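Local coordinates for protein disulphide isomerase (Xylella fastidiosa, PDB 3FK8) that probably acts as a thioredoxin-fold disulphide isomerase, rearranging disulphide bonds in other proteins, at residues 50-60 / 121-132; 84-95 / 107-116. All blocks are in the same frame, centred on the assembly; numbering follows the deposited sequence. Where two conformers were deposited one is given.

Contact 1 of 2, residues 50-60 / 121-132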
loop_
_atom_site.group_PDB
_atom_site.type_symbol
_atom_site.label_atom_id
_atom_site.label_comp_id
_atom_site.label_asym_id
_atom_site.label_seq_id
_atom_site.Cartn_x
_atom_site.Cartn_y
_atom_site.Cartn_z
ATOM N N SER A 50 -6.232 -5.542 9.132
ATOM C CA SER A 50 -7.461 -5.701 8.377
ATOM C C SER A 50 -7.284 -6.348 7.018
ATOM O O SER A 50 -8.073 -7.213 6.621
ATOM C CB SER A 50 -8.116 -4.328 8.217
ATOM O OG SER A 50 -9.414 -4.478 7.659
ATOM N N LEU A 51 -6.246 -5.947 6.290
ATOM C CA LEU A 51 -5.996 -6.516 4.984
ATOM C C LEU A 51 -5.637 -7.988 5.038
ATOM O O LEU A 51 -5.795 -8.666 4.039
ATOM C CB LEU A 51 -4.946 -5.716 4.194
ATOM C CG LEU A 51 -5.417 -4.295 3.800
ATOM C CD1 LEU A 51 -4.310 -3.627 3.019
ATOM C CD2 LEU A 51 -6.748 -4.323 3.010
ATOM N N ARG A 52 -5.206 -8.439 6.222
ATOM C CA ARG A 52 -4.852 -9.830 6.488
ATOM C C ARG A 52 -6.063 -10.729 6.665
ATOM O O ARG A 52 -5.926 -11.965 6.528
ATOM C CB ARG A 52 -3.968 -9.946 7.744
ATOM C CG ARG A 52 -2.528 -9.606 7.471
ATOM C CD ARG A 52 -1.588 -10.137 8.524
ATOM N NE ARG A 52 -1.511 -9.321 9.724
ATOM C CZ ARG A 52 -2.204 -9.554 10.838
ATOM N NH1 ARG A 52 -3.067 -10.562 10.896
ATOM N NH2 ARG A 52 -2.048 -8.764 11.891
ATOM N N ASN A 53 -7.240 -10.151 6.946
ATOM C CA ASN A 53 -8.404 -11.007 7.234
ATOM C C ASN A 53 -8.824 -11.764 5.969
ATOM O O ASN A 53 -8.351 -11.490 4.873
ATOM C CB ASN A 53 -9.524 -10.261 7.983
ATOM C CG ASN A 53 -10.393 -9.374 7.097
ATOM O OD1 ASN A 53 -10.449 -9.543 5.888
ATOM N ND2 ASN A 53 -11.118 -8.448 7.725
ATOM N N GLN A 54 -9.669 -12.783 6.110
ATOM C CA GLN A 54 -9.980 -13.642 5.000
ATOM C C GLN A 54 -10.695 -12.911 3.849
ATOM O O GLN A 54 -10.340 -13.072 2.684
ATOM C CB GLN A 54 -10.807 -14.836 5.511
ATOM C CG GLN A 54 -10.702 -15.992 4.606
ATOM C CD GLN A 54 -11.112 -17.306 5.231
ATOM O OE1 GLN A 54 -11.814 -17.370 6.231
ATOM N NE2 GLN A 54 -10.669 -18.379 4.607
ATOM N N LYS A 55 -11.716 -12.127 4.189
ATOM C CA LYS A 55 -12.479 -11.386 3.142
ATOM C C LYS A 55 -11.574 -10.402 2.402
ATOM O O LYS A 55 -11.551 -10.329 1.170
ATOM C CB LYS A 55 -13.660 -10.628 3.745
ATOM C CG LYS A 55 -14.453 -9.825 2.789
ATOM C CD LYS A 55 -15.769 -9.355 3.423
ATOM C CE LYS A 55 -16.548 -8.477 2.431
ATOM N NZ LYS A 55 -17.901 -8.211 3.004
ATOM N N ASN A 56 -10.780 -9.673 3.159
ATOM C CA ASN A 56 -9.993 -8.637 2.546
ATOM C C ASN A 56 -8.792 -9.214 1.785
ATOM O O ASN A 56 -8.410 -8.702 0.737
ATOM C CB ASN A 56 -9.561 -7.588 3.576
ATOM C CG ASN A 56 -10.728 -6.811 4.136
ATOM O OD1 ASN A 56 -11.851 -6.920 3.625
ATOM N ND2 ASN A 56 -10.477 -5.993 5.186
ATOM N N THR A 57 -8.182 -10.270 2.309
ATOM C CA THR A 57 -7.064 -10.976 1.623
ATOM C C THR A 57 -7.539 -11.430 0.250
ATOM O O THR A 57 -6.799 -11.311 -0.722
ATOM C CB THR A 57 -6.619 -12.272 2.370
ATOM O OG1 THR A 57 -5.926 -11.896 3.538
ATOM C CG2 THR A 57 -5.661 -13.137 1.511
ATOM N N ALA A 58 -8.749 -11.997 0.179
ATOM C CA ALA A 58 -9.239 -12.525 -1.068
ATOM C C ALA A 58 -9.443 -11.406 -2.051
ATOM O O ALA A 58 -9.073 -11.547 -3.217
ATOM C CB ALA A 58 -10.581 -13.283 -0.854
ATOM N N LEU A 59 -10.025 -10.285 -1.604
ATOM C CA LEU A 59 -10.205 -9.123 -2.509
ATOM C C LEU A 59 -8.870 -8.633 -3.064
ATOM O O LEU A 59 -8.717 -8.445 -4.302
ATOM C CB LEU A 59 -10.834 -8.010 -1.730
ATOM C CG LEU A 59 -11.017 -6.722 -2.534
ATOM C CD1 LEU A 59 -12.127 -6.818 -3.569
ATOM C CD2 LEU A 59 -11.272 -5.485 -1.628
ATOM N N ILE A 60 -7.883 -8.470 -2.171
ATOM C CA ILE A 60 -6.598 -7.874 -2.584
ATOM C C ILE A 60 -5.837 -8.857 -3.491
ATOM O O ILE A 60 -5.290 -8.476 -4.560
ATOM C CB ILE A 60 -5.738 -7.513 -1.342
ATOM C CG1 ILE A 60 -6.420 -6.411 -0.476
ATOM C CG2 ILE A 60 -4.352 -7.033 -1.745
ATOM C CD1 ILE A 60 -6.764 -5.109 -1.211
ATOM N N ASP A 121 -13.459 -3.076 9.396
ATOM C CA ASP A 121 -13.058 -3.973 8.319
ATOM C C ASP A 121 -13.897 -3.721 7.054
ATOM O O ASP A 121 -13.381 -3.828 5.947
ATOM C CB ASP A 121 -13.193 -5.440 8.728
ATOM C CG ASP A 121 -12.112 -5.887 9.683
ATOM O OD1 ASP A 121 -11.025 -5.282 9.718
ATOM O OD2 ASP A 121 -12.299 -6.922 10.347
ATOM N N GLN A 122 -15.180 -3.395 7.218
ATOM C CA GLN A 122 -16.025 -3.148 6.081
ATOM C C GLN A 122 -15.620 -1.821 5.384
ATOM O O GLN A 122 -15.636 -1.729 4.148
ATOM C CB GLN A 122 -17.499 -3.047 6.509
ATOM C CG GLN A 122 -18.426 -2.898 5.271
ATOM C CD GLN A 122 -18.411 -4.124 4.384
ATOM O OE1 GLN A 122 -18.567 -5.245 4.859
ATOM N NE2 GLN A 122 -18.285 -3.947 3.126
ATOM N N GLY A 123 -15.249 -0.782 6.168
ATOM C CA GLY A 123 -14.778 0.486 5.579
ATOM C C GLY A 123 -13.506 0.253 4.770
ATOM O O GLY A 123 -13.368 0.810 3.689
ATOM N N ILE A 124 -12.602 -0.588 5.283
ATOM C CA ILE A 124 -11.378 -0.883 4.572
ATOM C C ILE A 124 -11.683 -1.694 3.302
ATOM O O ILE A 124 -11.191 -1.382 2.200
ATOM C CB ILE A 124 -10.345 -1.547 5.533
ATOM C CG1 ILE A 124 -9.889 -0.465 6.503
ATOM C CG2 ILE A 124 -9.162 -2.175 4.768
ATOM C CD1 ILE A 124 -9.132 -1.004 7.704
ATOM N N TYR A 125 -12.539 -2.718 3.440
ATOM C CA TYR A 125 -12.980 -3.463 2.287
ATOM C C TYR A 125 -13.563 -2.531 1.223
ATOM O O TYR A 125 -13.177 -2.610 0.050
ATOM C CB TYR A 125 -14.010 -4.526 2.707
ATOM C CG TYR A 125 -14.527 -5.297 1.507
ATOM C CD1 TYR A 125 -13.862 -6.434 1.054
ATOM C CD2 TYR A 125 -15.645 -4.848 0.782
ATOM C CE1 TYR A 125 -14.327 -7.149 -0.080
ATOM C CE2 TYR A 125 -16.105 -5.525 -0.329
ATOM C CZ TYR A 125 -15.438 -6.673 -0.768
ATOM O OH TYR A 125 -15.894 -7.376 -1.868
ATOM N N ASP A 126 -14.454 -1.627 1.632
ATOM C CA ASP A 126 -15.153 -0.785 0.657
ATOM C C ASP A 126 -14.139 0.111 -0.073
ATOM O O ASP A 126 -14.285 0.400 -1.281
ATOM C CB ASP A 126 -16.217 0.075 1.322
ATOM C CG ASP A 126 -17.443 -0.714 1.744
ATOM O OD1 ASP A 126 -17.597 -1.874 1.311
ATOM O OD2 ASP A 126 -18.199 -0.146 2.542
ATOM N N PHE A 127 -13.150 0.617 0.664
ATOM C CA PHE A 127 -12.145 1.496 0.063
ATOM C C PHE A 127 -11.438 0.760 -1.089
ATOM O O PHE A 127 -11.295 1.283 -2.209
ATOM C CB PHE A 127 -11.129 1.924 1.131
ATOM C CG PHE A 127 -10.035 2.791 0.567
ATOM C CD1 PHE A 127 -10.187 4.162 0.549
ATOM C CD2 PHE A 127 -8.886 2.221 0.025
ATOM C CE1 PHE A 127 -9.194 4.977 -0.021
ATOM C CE2 PHE A 127 -7.870 3.034 -0.547
ATOM C CZ PHE A 127 -8.036 4.374 -0.553
ATOM N N PHE A 128 -10.954 -0.446 -0.841
ATOM C CA PHE A 128 -10.230 -1.177 -1.868
ATOM C C PHE A 128 -11.137 -1.745 -2.957
ATOM O O PHE A 128 -10.798 -1.750 -4.134
ATOM C CB PHE A 128 -9.324 -2.251 -1.214
ATOM C CG PHE A 128 -8.167 -1.647 -0.469
ATOM C CD1 PHE A 128 -7.031 -1.209 -1.200
ATOM C CD2 PHE A 128 -8.219 -1.376 0.882
ATOM C CE1 PHE A 128 -5.971 -0.595 -0.555
ATOM C CE2 PHE A 128 -7.180 -0.730 1.516
ATOM C CZ PHE A 128 -6.055 -0.332 0.800
ATOM N N ALA A 129 -12.354 -2.118 -2.569
ATOM C CA ALA A 129 -13.343 -2.616 -3.537
ATOM C C ALA A 129 -13.688 -1.536 -4.561
ATOM O O ALA A 129 -13.844 -1.855 -5.758
ATOM C CB ALA A 129 -14.606 -3.108 -2.825
ATOM N N LYS A 130 -13.830 -0.272 -4.139
ATOM C CA LYS A 130 -14.119 0.822 -5.064
ATOM C C LYS A 130 -13.074 0.897 -6.165
ATOM O O LYS A 130 -13.408 1.171 -7.322
ATOM C CB LYS A 130 -14.219 2.152 -4.327
ATOM C CG LYS A 130 -14.795 3.285 -5.164
ATOM C CD LYS A 130 -15.961 3.911 -4.448
ATOM C CE LYS A 130 -15.500 4.568 -3.158
ATOM N NZ LYS A 130 -14.945 3.606 -2.161
ATOM N N ILE A 131 -11.792 0.693 -5.811
ATOM C CA ILE A 131 -10.730 0.728 -6.797
ATOM C C ILE A 131 -10.912 -0.414 -7.815
ATOM O O ILE A 131 -10.625 -0.236 -9.006
ATOM C CB ILE A 131 -9.378 0.633 -6.102
ATOM C CG1 ILE A 131 -9.113 1.872 -5.245
ATOM C CG2 ILE A 131 -8.258 0.394 -7.126
ATOM C CD1 ILE A 131 -8.013 1.661 -4.165
ATOM N N THR A 132 -11.444 -1.552 -7.370
ATOM C CA THR A 132 -11.591 -2.720 -8.259
ATOM C C THR A 132 -12.817 -2.616 -9.166
ATOM O O THR A 132 -12.945 -3.423 -10.088
ATOM C CB THR A 132 -11.637 -4.062 -7.471
ATOM O OG1 THR A 132 -12.880 -4.165 -6.744
ATOM C CG2 THR A 132 -10.448 -4.175 -6.508
HETATM O O HOH W 1 -10.725 -8.893 10.865
HETATM O O HOH W 2 -19.209 -6.250 1.380
#
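The aromatic ring of Tyr-125 is covered on one face by Lys-55, whose CE lies 3.6 Å from the ring centroid in a CH-pi contact. The Lys-55 chain is fully extended, with CG anti to the backbone N (chi1 178°), which carries NZ to a cation-pi position over the same ring, 5° off its normal. A long aliphatic stem with a charged end suits this solvent-facing side, where one water also joins Lys-55 NZ to Gln-122 NE2. At the ring's edge, in its plane, Asn-56 OD1 approaches Tyr-125 CD1 to 3.3 Å. The amide is steadied by its other end, Asn-56 ND2 donating to Ser-50 O from above the carbonyl plane. The ring of Phe-128 is met obliquely by Ile-60 CD1 and Leu-51 CD2, while Phe-127 of its own helix covers one face. Leu-59 enters as a knob among Tyr-125, Phe-128, Ala-129 and Thr-132; its CD2 is 3.8 Å from both Phe-128 CB and Tyr-125 CE1, and the small side chain of Ala-129 lets CD2 come to 3.7 Å from Ala-129 N. Where helix 121-132 starts and helix 42-51 ends, buried Ser-50 OG donates to Asp-121 OD1 at 2.7 Å. Asn-53, the N-cap residue, accepts from Asn-56 N through OD1, and a water links its ND2 to Asp-121 OD2. Segments 54-60 and 121-132 run nearly parallel, 9° apart; the C-terminal helix of this thioredoxin-like fold packs beside helices 42-51 and 54-63, the first beginning at a CxxC sequence of thioredoxin type.

Contact 2 of 2, residues 84-95 / 107-116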
loop_
_atom_site.group_PDB
_atom_site.type_symbol
_atom_site.label_atom_id
_atom_site.label_comp_id
_atom_site.label_asym_id
_atom_site.label_seq_id
_atom_site.Cartn_x
_atom_site.Cartn_y
_atom_site.Cartn_z
ATOM N N TYR A 84 6.214 8.520 -7.153
ATOM C CA TYR A 84 4.873 7.988 -7.356
ATOM C C TYR A 84 3.830 8.954 -6.841
ATOM O O TYR A 84 2.697 8.558 -6.543
ATOM C CB TYR A 84 4.741 6.560 -6.761
ATOM C CG TYR A 84 5.394 5.540 -7.594
ATOM C CD1 TYR A 84 4.783 5.062 -8.748
ATOM C CD2 TYR A 84 6.668 5.054 -7.293
ATOM C CE1 TYR A 84 5.430 4.157 -9.577
ATOM C CE2 TYR A 84 7.318 4.105 -8.124
ATOM C CZ TYR A 84 6.677 3.631 -9.244
ATOM O OH TYR A 84 7.365 2.784 -10.089
ATOM N N GLY A 85 4.186 10.235 -6.789
ATOM C CA GLY A 85 3.200 11.272 -6.555
ATOM C C GLY A 85 3.028 11.752 -5.128
ATOM O O GLY A 85 1.969 12.316 -4.801
ATOM N N ASP A 86 4.066 11.587 -4.302
ATOM C CA ASP A 86 4.073 12.045 -2.901
ATOM C C ASP A 86 2.924 11.546 -2.062
ATOM O O ASP A 86 2.356 12.351 -1.334
ATOM C CB ASP A 86 4.139 13.567 -2.835
ATOM C CG ASP A 86 5.398 14.116 -3.435
ATOM O OD1 ASP A 86 6.497 13.762 -2.951
ATOM O OD2 ASP A 86 5.282 14.945 -4.367
ATOM N N PRO A 87 2.591 10.258 -2.114
ATOM C CA PRO A 87 1.414 9.785 -1.388
ATOM C C PRO A 87 1.502 10.052 0.129
ATOM O O PRO A 87 0.473 10.196 0.767
ATOM C CB PRO A 87 1.451 8.259 -1.653
ATOM C CG PRO A 87 2.867 7.973 -2.020
ATOM C CD PRO A 87 3.262 9.139 -2.812
ATOM N N ILE A 88 2.703 10.061 0.703
ATOM C CA ILE A 88 2.829 10.151 2.159
ATOM C C ILE A 88 2.726 11.558 2.679
ATOM O O ILE A 88 2.638 11.760 3.881
ATOM C CB ILE A 88 4.149 9.540 2.688
ATOM C CG1 ILE A 88 5.372 10.409 2.342
ATOM C CG2 ILE A 88 4.250 8.116 2.198
ATOM C CD1 ILE A 88 6.683 9.829 2.823
ATOM N N GLN A 89 2.761 12.553 1.800
ATOM C CA GLN A 89 2.800 13.930 2.342
ATOM C C GLN A 89 1.492 14.314 3.032
ATOM O O GLN A 89 1.439 15.206 3.849
ATOM C CB GLN A 89 3.359 14.917 1.289
ATOM C CG GLN A 89 4.883 14.680 0.977
ATOM C CD GLN A 89 5.568 15.731 0.084
ATOM O OE1 GLN A 89 4.926 16.606 -0.502
ATOM N NE2 GLN A 89 6.897 15.607 -0.040
ATOM N N ASP A 90 0.481 13.539 2.758
ATOM C CA ASP A 90 -0.790 13.728 3.224
ATOM C C ASP A 90 -1.140 12.773 4.405
ATOM O O ASP A 90 -2.293 12.739 4.841
ATOM C CB ASP A 90 -1.707 13.606 1.975
ATOM C CG ASP A 90 -1.436 14.711 0.938
ATOM O OD1 ASP A 90 -1.519 15.906 1.289
ATOM O OD2 ASP A 90 -1.113 14.407 -0.231
ATOM N N GLY A 91 -0.122 12.032 4.914
ATOM C CA GLY A 91 -0.196 11.092 6.038
ATOM C C GLY A 91 0.047 9.638 5.615
ATOM O O GLY A 91 -0.114 9.306 4.438
ATOM N N ILE A 92 0.368 8.794 6.592
ATOM C CA ILE A 92 0.469 7.348 6.413
ATOM C C ILE A 92 -0.549 6.621 7.290
ATOM O O ILE A 92 -0.976 7.134 8.321
ATOM C CB ILE A 92 1.928 6.804 6.658
ATOM C CG1 ILE A 92 2.401 7.200 8.059
ATOM C CG2 ILE A 92 2.880 7.262 5.538
ATOM C CD1 ILE A 92 3.672 6.446 8.448
ATOM N N PRO A 93 -0.968 5.416 6.876
ATOM C CA PRO A 93 -0.592 4.741 5.626
ATOM C C PRO A 93 -1.158 5.439 4.435
ATOM O O PRO A 93 -2.176 6.111 4.523
ATOM C CB PRO A 93 -1.202 3.333 5.797
ATOM C CG PRO A 93 -2.382 3.579 6.714
ATOM C CD PRO A 93 -1.928 4.635 7.673
ATOM N N ALA A 94 -0.486 5.308 3.306
ATOM C CA ALA A 94 -0.896 5.899 2.024
ATOM C C ALA A 94 -0.727 4.882 0.938
ATOM O O ALA A 94 0.111 4.000 1.040
ATOM C CB ALA A 94 -0.088 7.140 1.727
ATOM N N VAL A 95 -1.537 4.973 -0.108
ATOM C CA VAL A 95 -1.445 3.996 -1.180
ATOM C C VAL A 95 -1.327 4.666 -2.549
ATOM O O VAL A 95 -1.793 5.800 -2.744
ATOM C CB VAL A 95 -2.544 2.889 -1.159
ATOM C CG1 VAL A 95 -2.610 2.084 0.233
ATOM C CG2 VAL A 95 -3.818 3.487 -1.364
ATOM N N THR A 107 -3.671 7.893 -6.266
ATOM C CA THR A 107 -2.876 8.032 -5.074
ATOM C C THR A 107 -3.790 8.602 -3.958
ATOM O O THR A 107 -4.674 9.424 -4.229
ATOM C CB THR A 107 -1.664 8.968 -5.381
ATOM O OG1 THR A 107 -0.763 8.359 -6.334
ATOM C CG2 THR A 107 -0.911 9.286 -4.156
ATOM N N THR A 108 -3.545 8.248 -2.714
ATOM C CA THR A 108 -4.283 8.898 -1.608
ATOM C C THR A 108 -3.605 10.203 -1.326
ATOM O O THR A 108 -2.510 10.197 -0.874
ATOM C CB THR A 108 -4.343 8.024 -0.398
ATOM O OG1 THR A 108 -3.025 7.536 -0.098
ATOM C CG2 THR A 108 -5.253 6.825 -0.684
ATOM N N LYS A 109 -4.248 11.327 -1.643
ATOM C CA LYS A 109 -3.662 12.639 -1.452
ATOM C C LYS A 109 -4.366 13.448 -0.360
ATOM O O LYS A 109 -4.125 14.641 -0.253
ATOM C CB LYS A 109 -3.667 13.402 -2.788
ATOM C CG LYS A 109 -2.618 12.866 -3.731
ATOM C CD LYS A 109 -1.262 12.794 -3.033
ATOM C CE LYS A 109 -0.559 14.148 -3.108
ATOM N NZ LYS A 109 0.650 14.203 -2.243
ATOM N N GLY A 110 -5.302 12.851 0.391
ATOM C CA GLY A 110 -6.061 13.566 1.421
ATOM C C GLY A 110 -6.082 12.802 2.683
ATOM O O GLY A 110 -6.986 12.972 3.487
ATOM N N GLY A 111 -5.071 11.931 2.879
ATOM C CA GLY A 111 -5.013 11.208 4.130
ATOM C C GLY A 111 -6.207 10.286 4.284
ATOM O O GLY A 111 -6.627 9.984 5.400
ATOM N N GLU A 112 -6.686 9.748 3.149
ATOM C CA GLU A 112 -7.851 8.837 3.125
ATOM C C GLU A 112 -7.733 7.666 4.100
ATOM O O GLU A 112 -8.726 7.223 4.669
ATOM C CB GLU A 112 -8.065 8.275 1.716
ATOM C CG GLU A 112 -8.659 9.262 0.738
ATOM C CD GLU A 112 -7.629 10.082 -0.044
ATOM O OE1 GLU A 112 -6.488 10.294 0.434
ATOM O OE2 GLU A 112 -8.019 10.629 -1.112
ATOM N N LEU A 113 -6.512 7.141 4.273
ATOM C CA LEU A 113 -6.279 5.996 5.173
ATOM C C LEU A 113 -5.500 6.389 6.422
ATOM O O LEU A 113 -5.138 5.508 7.198
ATOM C CB LEU A 113 -5.561 4.848 4.426
ATOM C CG LEU A 113 -6.351 4.330 3.229
ATOM C CD1 LEU A 113 -5.468 3.328 2.485
ATOM C CD2 LEU A 113 -7.679 3.680 3.643
ATOM N N ALA A 114 -5.326 7.687 6.660
ATOM C CA ALA A 114 -4.452 8.091 7.761
ATOM C C ALA A 114 -5.066 7.824 9.152
ATOM O O ALA A 114 -4.358 7.894 10.152
ATOM C CB ALA A 114 -4.014 9.521 7.583
ATOM N N ASN A 115 -6.373 7.546 9.199
ATOM C CA ASN A 115 -7.024 7.120 10.444
ATOM C C ASN A 115 -7.488 5.684 10.367
ATOM O O ASN A 115 -8.513 5.335 10.963
ATOM C CB ASN A 115 -8.121 8.111 10.839
ATOM C CG ASN A 115 -7.499 9.363 11.427
ATOM O OD1 ASN A 115 -7.083 9.371 12.591
ATOM N ND2 ASN A 115 -7.371 10.414 10.603
ATOM N N ALA A 116 -6.725 4.827 9.669
ATOM C CA ALA A 116 -7.156 3.427 9.486
ATOM C C ALA A 116 -7.389 2.691 10.813
ATOM O O ALA A 116 -8.193 1.767 10.842
ATOM C CB ALA A 116 -6.147 2.672 8.628
HETATM O O HOH W 3 -2.466 10.219 2.409
HETATM O O HOH W 4 -3.909 7.899 3.253
#
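Pro-93, behind a cis peptide bond, marks the cis-proline loop of the thioredoxin fold and packs its ring against Leu-113. Its CD lies 3.4 Å from Leu-113 O, and its CG packs on Leu-113 CB and Ala-116 CB. One water bridges Pro-93 O and Leu-113 N. Strand pairing fades out at Thr-108: its backbone N donates to Val-95 O, while its OG1, set between backbone N and carbonyl carbon (chi1 49°), accepts from Val-95 N at 3.0 Å, so that a threonine hydroxyl takes the place of a backbone carbonyl. The branched Val-95 turns CG1 to Leu-113 CD1, 3.8 Å away. On the exposed side Lys-109, bent at chi2 and chi3, curls back so that NZ forms a salt bridge with Asp-90 OD2 (2.7 Å) and a bond to Asp-86 O (2.7 Å), met from above the carbonyl plane. Gly-91 (phi 114°) and Gly-111 (phi 64°) take positive phi values that glycine adopts readily, and the chains come close here, Asp-90 O lying 3.2 Å from Gly-111 CA. Pro-93 also touches Cys-44 and Leu-47 of helix 42-51, Val-95 touches Leu-33 of strand 32-37, and Leu-113 rests on Phe-127 and Phe-128 of helix 121-132.

How the contacts relate
From the N terminus the chain runs through helix 14-28, strand 32-37 and helix 42-51 into residues 50-60, then through strand 65-70 and helix 78-83 to residues 84-95. The hairpin of strands 94-98 and 104-107 leads to 107-116, where contact 2 closes a short loop; residues 121-132 then return to 50-60, and contact 1 closes a much longer one that wholly encloses the first. Contact 1 ties the C-terminal helix to the end of helix 42-51 and to helix 54-63; contact 2 ties the cis-proline loop to the loop between edge strand 104-107 and helix 121-132. Their centres are about 17 Å apart, yet Phe-127 joins them, its CZ 3.7 Å from Thr-108 CG2.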